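Local coordinates for carboxyltransferase domain-containing protein (Pyrococcus horikoshii, PDB 2PHC), which is of uncharacterised function but belongs to the carboxyltransferase subdomain C and D family and probably acts as an ATP-binding hydrolase, at residues 29-34 and 43-48; 101-106 and 178-183; 113-118 and 208-213. One frame throughout, in Å; residues are numbered along the deposited sequence.

Interaction 1 (29-34 and 43-48); sequences SLAKAI and VELVPA
Leu-45 reaches across from its strand to touch two residues of the helix, Ala-31 and Ile-34, which lie three positions apart and therefore on nearly the same helical face. Its two methyl branches share the work. CD1 of Leu-45 settles against the helix backbone at Ala-31, 3.7 Å from Ala-31 O and 4.1 Å from Ala-31 CB. Ile-34 engages with both of its arms: with CG1 beside the backbone N (chi1 -65°), CG2 turns to Leu-45 CD1 at 4.1 Å, and CD1 at the end of the longer branch meets Leu-45 CD2, also at 4.1 Å. Alanine suits its place because its short side chain lets the leucine come close to the helix backbone. The pairing belongs to an alpha/beta layer in which helix 21-37 leads through a short connection into strand 42-48, an edge strand of a four-stranded antiparallel sheet; near its start the strand carries a classic beta bulge, where Val-43 and Glu-44 both face Ile-55. The buried flank lies at Ile-34, which also packs on Ile-73 of helix 63-82. Toward solvent the contact thins: Pro-47 has its CB directed at the helix but does not touch 29-34, packing instead on Val-27, and the charged Lys-32 and branched Val-46 both point away from the opposing segment, into exposed surroundings.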
# COMPACT_ATOMS: atom_id res chain seq x y z
N SER A 29 1.13 -6.56 12.53
CA SER A 29 0.45 -5.47 13.22
C SER A 29 -0.72 -5.98 14.06
O SER A 29 -0.94 -5.49 15.11
CB SER A 29 -0.13 -4.50 12.18
OG SER A 29 0.89 -3.93 11.47
N LEU A 30 -1.44 -6.96 13.56
CA LEU A 30 -2.50 -7.58 14.25
C LEU A 30 -1.99 -8.35 15.44
O LEU A 30 -2.62 -8.28 16.50
CB LEU A 30 -3.27 -8.48 13.29
CG LEU A 30 -4.46 -9.32 13.75
CD1 LEU A 30 -5.52 -8.66 14.66
CD2 LEU A 30 -5.11 -9.98 12.55
N ALA A 31 -0.89 -9.06 15.30
CA ALA A 31 -0.35 -9.80 16.39
C ALA A 31 0.10 -8.88 17.45
O ALA A 31 -0.19 -9.08 18.57
CB ALA A 31 0.75 -10.66 15.97
N LYS A 32 0.82 -7.87 17.06
CA LYS A 32 1.04 -6.74 17.91
C LYS A 32 -0.17 -6.09 18.60
O LYS A 32 -0.02 -5.63 19.67
CB LYS A 32 2.03 -5.75 17.31
CG LYS A 32 3.45 -6.27 17.14
CD LYS A 32 4.40 -5.89 18.23
CE LYS A 32 5.56 -6.82 18.33
NZ LYS A 32 6.74 -6.26 18.97
N ALA A 33 -1.36 -6.10 18.00
CA ALA A 33 -2.51 -5.30 18.47
C ALA A 33 -3.00 -6.21 19.58
O ALA A 33 -3.34 -5.78 20.70
CB ALA A 33 -3.60 -5.16 17.37
N ILE A 34 -3.02 -7.50 19.29
CA ILE A 34 -3.39 -8.45 20.29
C ILE A 34 -2.50 -8.48 21.48
O ILE A 34 -2.99 -8.63 22.57
CB ILE A 34 -3.58 -9.86 19.75
CG1 ILE A 34 -4.77 -9.85 18.79
CG2 ILE A 34 -3.84 -10.90 20.89
CD1 ILE A 34 -4.79 -11.14 18.05
N VAL A 43 -3.07 -18.04 24.71
CA VAL A 43 -1.96 -18.97 24.86
C VAL A 43 -0.73 -18.70 23.88
O VAL A 43 0.38 -18.42 24.32
CB VAL A 43 -2.52 -20.39 24.94
CG1 VAL A 43 -1.43 -21.48 24.72
CG2 VAL A 43 -3.30 -20.55 26.30
N GLU A 44 -1.01 -18.69 22.57
CA GLU A 44 0.02 -18.60 21.60
C GLU A 44 -0.52 -17.79 20.40
O GLU A 44 -1.73 -17.74 20.15
CB GLU A 44 0.42 -20.02 21.16
CG GLU A 44 1.61 -20.08 20.16
CD GLU A 44 2.46 -21.38 20.20
OE1 GLU A 44 3.71 -21.24 19.99
OE2 GLU A 44 1.90 -22.51 20.39
N LEU A 45 0.41 -17.16 19.69
CA LEU A 45 0.13 -16.47 18.42
C LEU A 45 1.23 -16.95 17.44
O LEU A 45 2.38 -16.87 17.73
CB LEU A 45 0.27 -14.91 18.62
CG LEU A 45 -0.83 -14.13 19.34
CD1 LEU A 45 -0.43 -12.70 19.36
CD2 LEU A 45 -2.21 -14.30 18.68
N VAL A 46 0.84 -17.43 16.28
CA VAL A 46 1.79 -17.98 15.31
C VAL A 46 1.46 -17.25 14.05
O VAL A 46 0.46 -17.55 13.42
CB VAL A 46 1.60 -19.57 15.12
CG1 VAL A 46 2.78 -20.19 14.36
CG2 VAL A 46 1.38 -20.33 16.52
N PRO A 47 2.21 -16.20 13.73
CA PRO A 47 2.01 -15.52 12.44
C PRO A 47 2.42 -16.45 11.31
O PRO A 47 3.35 -17.19 11.50
CB PRO A 47 2.95 -14.30 12.55
CG PRO A 47 4.04 -14.70 13.55
CD PRO A 47 3.24 -15.53 14.56
N ALA A 48 1.78 -16.40 10.14
CA ALA A 48 2.31 -17.02 8.90
C ALA A 48 2.23 -15.93 7.91
O ALA A 48 1.71 -14.86 8.29
CB ALA A 48 1.47 -18.30 8.45

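Interaction 2 (101-106 and 178-183); sequences EFVAQY and GWRIIG
Helix 100-107 crosses strand 180-184 of the large beta-sheet, and its outer flank is held by a cation-pi stack between Phe-102 and Arg-180. The guanidinium lies flat over one face of the phenyl ring, the planes only 6° apart and Arg-180 CZ 3.9 Å from the ring centroid. The two groups are offset: NH1 of Arg-180 sits over the middle of the ring, 3.7 Å above its plane, whereas NH2 extends to the far end and approaches Phe-102 CZ at 3.6 Å. A bend at chi2 of Arg-180 (-66°) folds the chain so that its planar end, rather than its methylenes, is presented to the ring. That pose is fixed further by NE, which donates to the backbone oxygen of Pro-147. Arginine thus serves twice, as a flat cation for the aromatic face and as a hydrogen-bond donor through NE. The strand belongs to the larger, mixed sheet of a protein whose carboxyltransferase C and D family falls in the cyclophilin-like clan, and the short segment axes pass 8.8 Å apart at 107°. Beneath the stack the contact turns wholly apolar. CG2 of Val-103 touches Arg-180 CB at 3.8 Å and Ile-182 CG2 at 3.7 Å, the valine and isoleucine crossing at about a right angle. Beta-branched residues fit this buried layer, where short methyls close to the backbone fill the space between helix and strand; Thr-146 borders both Phe-102 and Val-103.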
# COMPACT_ATOMS: atom_id res chain seq x y z
N GLU A 101 3.62 1.42 -21.59
CA GLU A 101 3.66 0.31 -22.52
C GLU A 101 4.95 -0.41 -22.41
O GLU A 101 4.97 -1.64 -22.50
CB GLU A 101 3.34 0.79 -23.99
CG GLU A 101 1.88 1.41 -24.18
CD GLU A 101 1.86 3.00 -24.03
OE1 GLU A 101 2.85 3.64 -23.52
OE2 GLU A 101 0.84 3.60 -24.42
N PHE A 102 6.06 0.30 -22.22
CA PHE A 102 7.37 -0.37 -22.05
C PHE A 102 7.41 -1.13 -20.70
O PHE A 102 8.10 -2.19 -20.55
CB PHE A 102 8.48 0.68 -22.13
CG PHE A 102 9.84 0.15 -21.76
CD1 PHE A 102 10.81 -0.13 -22.75
CD2 PHE A 102 10.19 -0.05 -20.41
CE1 PHE A 102 12.03 -0.62 -22.41
CE2 PHE A 102 11.42 -0.61 -20.09
CZ PHE A 102 12.35 -0.86 -21.06
N VAL A 103 6.73 -0.58 -19.69
CA VAL A 103 6.72 -1.23 -18.34
C VAL A 103 6.06 -2.59 -18.44
O VAL A 103 6.60 -3.55 -17.97
CB VAL A 103 5.97 -0.44 -17.23
CG1 VAL A 103 5.83 -1.34 -15.96
CG2 VAL A 103 6.69 0.87 -16.94
N ALA A 104 4.87 -2.59 -19.06
CA ALA A 104 4.10 -3.78 -19.42
C ALA A 104 4.98 -4.74 -20.19
O ALA A 104 5.30 -5.83 -19.77
CB ALA A 104 2.97 -3.31 -20.29
N GLN A 105 5.48 -4.28 -21.29
CA GLN A 105 6.21 -5.15 -22.18
C GLN A 105 7.45 -5.68 -21.57
O GLN A 105 7.73 -6.86 -21.75
CB GLN A 105 6.47 -4.37 -23.49
CG GLN A 105 7.54 -4.97 -24.41
CD GLN A 105 7.20 -4.75 -25.87
OE1 GLN A 105 6.65 -3.66 -26.24
NE2 GLN A 105 7.49 -5.80 -26.72
N TYR A 106 8.24 -4.85 -20.85
CA TYR A 106 9.48 -5.35 -20.13
C TYR A 106 9.11 -6.44 -19.12
O TYR A 106 9.89 -7.27 -18.75
CB TYR A 106 10.18 -4.13 -19.45
CG TYR A 106 11.52 -4.36 -18.77
CD1 TYR A 106 12.67 -4.04 -19.44
CD2 TYR A 106 11.64 -4.85 -17.44
CE1 TYR A 106 13.94 -4.24 -18.86
CE2 TYR A 106 12.95 -5.01 -16.83
CZ TYR A 106 14.06 -4.71 -17.59
OH TYR A 106 15.35 -4.87 -17.15
N GLY A 178 14.57 10.40 -14.73
CA GLY A 178 14.50 9.35 -15.68
C GLY A 178 13.67 8.14 -15.29
O GLY A 178 14.02 7.11 -15.81
N TRP A 179 12.64 8.30 -14.42
CA TRP A 179 11.77 7.22 -13.89
C TRP A 179 10.78 6.88 -15.00
O TRP A 179 10.48 7.76 -15.79
CB TRP A 179 10.97 7.66 -12.60
CG TRP A 179 11.82 7.60 -11.30
CD1 TRP A 179 13.13 7.97 -11.19
CD2 TRP A 179 11.44 7.13 -9.97
NE1 TRP A 179 13.62 7.75 -9.92
CE2 TRP A 179 12.60 7.24 -9.14
CE3 TRP A 179 10.27 6.62 -9.41
CZ2 TRP A 179 12.61 6.87 -7.78
CZ3 TRP A 179 10.29 6.21 -8.01
CH2 TRP A 179 11.46 6.36 -7.24
N ARG A 180 10.28 5.64 -15.06
CA ARG A 180 9.28 5.27 -16.08
C ARG A 180 7.99 5.81 -15.66
O ARG A 180 7.44 5.34 -14.68
CB ARG A 180 9.17 3.73 -16.29
CG ARG A 180 10.45 3.14 -16.83
CD ARG A 180 10.90 3.55 -18.29
NE ARG A 180 12.23 2.92 -18.56
CZ ARG A 180 12.77 2.77 -19.78
NH1 ARG A 180 12.11 3.20 -20.89
NH2 ARG A 180 13.93 2.18 -19.91
N ILE A 181 7.48 6.79 -16.40
CA ILE A 181 6.21 7.45 -16.05
C ILE A 181 4.96 6.75 -16.60
O ILE A 181 4.82 6.64 -17.82
CB ILE A 181 6.21 8.90 -16.46
CG1 ILE A 181 7.52 9.62 -16.03
CG2 ILE A 181 4.96 9.55 -15.99
CD1 ILE A 181 7.86 9.63 -14.42
N ILE A 182 4.05 6.35 -15.69
CA ILE A 182 2.88 5.46 -15.96
C ILE A 182 1.52 6.17 -15.73
O ILE A 182 0.48 5.63 -16.03
CB ILE A 182 2.98 4.09 -15.15
CG1 ILE A 182 2.79 4.26 -13.61
CG2 ILE A 182 4.31 3.34 -15.45
CD1 ILE A 182 2.50 2.87 -12.88
N GLY A 183 1.53 7.40 -15.26
CA GLY A 183 0.27 7.97 -14.83
C GLY A 183 0.56 9.33 -14.30
O GLY A 183 1.74 9.65 -14.09

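Interaction 3 (113-118 and 208-213); sequences DVIEIH and FVPIDE
His-118 swings its ring out opposite the backbone N (chi1 -160°), and Phe-208 sends its own ring back beside the backbone N (chi1 -61°), a pair of turns that brings the imidazole and the phenyl together between helix 111-119 and strand 205-211. The leading atom of the histidine is CE1, which lies 3.5 Å from Phe-208 CD2 and 3.6 Å from Phe-208 CE2. The planes are inclined by 27° and slid apart, with centroids 5.1 Å from each other, so the rings overlap little and His-118 CE1 approaches the CD2-CE2 bond of the phenyl obliquely. One helical turn earlier, the contact becomes aliphatic: CG2 of Ile-115 rests against CG of Pro-210 at 4.1 Å, nearer the surface. Proline, which has no N-H to donate, is tolerated because its neighbours Val-209 and Ile-211 carry the backbone pairing with strand 85-92, and its compact ring faces the helix. Phenylalanine suits the buried end, where it also packs on Val-90 and Tyr-92 of that strand and meets the ring of Tyr-123. The helix covers the mixed sheet close to where strands 85-92 and 205-211 pair. Both nitrogens of His-118 have partners on the sheet, ND1 with Tyr-92 OH and NE2 with Thr-168 OG1, and these two bonds fix the rotation of the imidazole. What comes closest to Phe-208 is the carbon CE1, and the meeting of the two rings is one of van der Waals packing without a hydrogen bond, its geometry probably set in good part by the two hydroxyl partners.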
# COMPACT_ATOMS: atom_id res chain seq x y z
N ASP A 113 -3.02 -4.71 -16.73
CA ASP A 113 -2.35 -5.46 -15.68
C ASP A 113 -1.36 -4.59 -14.88
O ASP A 113 -1.36 -4.66 -13.68
CB ASP A 113 -1.60 -6.67 -16.23
CG ASP A 113 -2.54 -7.80 -16.79
OD1 ASP A 113 -3.76 -7.89 -16.43
OD2 ASP A 113 -2.03 -8.62 -17.60
N VAL A 114 -0.49 -3.84 -15.55
CA VAL A 114 0.31 -2.80 -14.89
C VAL A 114 -0.58 -1.94 -13.99
O VAL A 114 -0.27 -1.75 -12.81
CB VAL A 114 1.12 -1.92 -15.91
CG1 VAL A 114 1.88 -0.70 -15.17
CG2 VAL A 114 2.11 -2.81 -16.65
N ILE A 115 -1.68 -1.44 -14.53
CA ILE A 115 -2.58 -0.56 -13.77
C ILE A 115 -3.18 -1.18 -12.45
O ILE A 115 -3.33 -0.46 -11.44
CB ILE A 115 -3.67 -0.06 -14.68
CG1 ILE A 115 -3.08 0.79 -15.82
CG2 ILE A 115 -4.76 0.70 -13.93
CD1 ILE A 115 -4.23 1.47 -16.69
N GLU A 116 -3.52 -2.49 -12.49
CA GLU A 116 -4.12 -3.24 -11.39
C GLU A 116 -3.06 -3.56 -10.37
O GLU A 116 -3.29 -3.43 -9.18
CB GLU A 116 -4.73 -4.57 -11.89
CG GLU A 116 -4.83 -5.74 -10.86
CD GLU A 116 -6.11 -5.67 -9.99
OE1 GLU A 116 -7.16 -5.15 -10.53
OE2 GLU A 116 -6.08 -6.11 -8.77
N ILE A 117 -1.89 -3.97 -10.85
CA ILE A 117 -0.75 -4.35 -10.05
C ILE A 117 -0.16 -3.16 -9.35
O ILE A 117 0.12 -3.24 -8.16
CB ILE A 117 0.26 -5.05 -10.90
CG1 ILE A 117 -0.38 -6.34 -11.43
CG2 ILE A 117 1.57 -5.37 -10.13
CD1 ILE A 117 0.56 -7.07 -12.42
N HIS A 118 0.06 -2.09 -10.08
CA HIS A 118 0.33 -0.80 -9.50
C HIS A 118 -0.65 -0.20 -8.46
O HIS A 118 -0.22 0.35 -7.43
CB HIS A 118 0.57 0.26 -10.55
CG HIS A 118 1.30 1.42 -10.00
ND1 HIS A 118 0.66 2.54 -9.50
CD2 HIS A 118 2.61 1.59 -9.79
CE1 HIS A 118 1.56 3.37 -9.02
NE2 HIS A 118 2.75 2.80 -9.15
N PHE A 208 -3.49 4.33 -4.53
CA PHE A 208 -3.72 4.93 -5.85
C PHE A 208 -5.04 4.48 -6.39
O PHE A 208 -5.42 3.34 -6.20
CB PHE A 208 -2.61 4.69 -6.85
CG PHE A 208 -1.27 5.25 -6.43
CD1 PHE A 208 -1.05 6.59 -6.35
CD2 PHE A 208 -0.22 4.40 -6.17
CE1 PHE A 208 0.22 7.07 -5.99
CE2 PHE A 208 1.03 4.87 -5.80
CZ PHE A 208 1.22 6.20 -5.73
N VAL A 209 -5.73 5.42 -7.02
CA VAL A 209 -7.11 5.23 -7.48
C VAL A 209 -7.16 5.61 -8.96
O VAL A 209 -7.17 6.82 -9.26
CB VAL A 209 -8.13 6.16 -6.69
CG1 VAL A 209 -9.61 5.93 -7.23
CG2 VAL A 209 -8.06 5.95 -5.18
N PRO A 210 -7.18 4.61 -9.89
CA PRO A 210 -7.26 4.93 -11.31
C PRO A 210 -8.50 5.78 -11.60
O PRO A 210 -9.56 5.47 -11.13
CB PRO A 210 -7.45 3.56 -11.92
CG PRO A 210 -6.91 2.61 -10.97
CD PRO A 210 -7.20 3.15 -9.66
N ILE A 211 -8.33 6.91 -12.28
CA ILE A 211 -9.41 7.79 -12.78
C ILE A 211 -9.22 7.92 -14.31
O ILE A 211 -8.16 7.54 -14.84
CB ILE A 211 -9.42 9.23 -12.11
CG1 ILE A 211 -8.12 10.01 -12.38
CG2 ILE A 211 -9.76 9.17 -10.64
CD1 ILE A 211 -8.11 11.45 -11.87
N ASP A 212 -10.24 8.42 -15.04
CA ASP A 212 -10.07 8.78 -16.50
C ASP A 212 -9.65 10.25 -16.72
O ASP A 212 -9.68 11.05 -15.79
CB ASP A 212 -11.34 8.43 -17.34
CG ASP A 212 -12.63 8.88 -16.66
OD1 ASP A 212 -12.66 10.06 -16.19
OD2 ASP A 212 -13.59 8.04 -16.57
N GLU A 213 -9.27 10.61 -17.94
CA GLU A 213 -8.85 11.99 -18.29
C GLU A 213 -9.77 13.11 -17.81
O GLU A 213 -9.35 14.26 -17.72
CB GLU A 213 -8.69 12.08 -19.83
CG GLU A 213 -8.01 13.32 -20.43
CD GLU A 213 -7.27 12.99 -21.72
OE1 GLU A 213 -7.59 11.94 -22.36
OE2 GLU A 213 -6.35 13.76 -22.10

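Interaction 1 comes first along the chain and stands apart, its centre about 39 Å from that of interaction 2 and about 33 Å from that of interaction 3, across the chain's centre. It joins helix 21-37 to the four-stranded antiparallel sheet. Interactions 2 and 3 alternate in sequence and have centres about 13 Å apart. Their helices, 100-107 and 111-119, are consecutive and cover strands of one seven-stranded sheet. They also touch each other: Ile-182 CD1 lies 3.3 Å from His-118 CD2, and Val-114 CG2 packs 3.5 Å from Ala-104 CA. The protein is thus built from two separately packed sheet-and-helix units, the second continuous across both contacts.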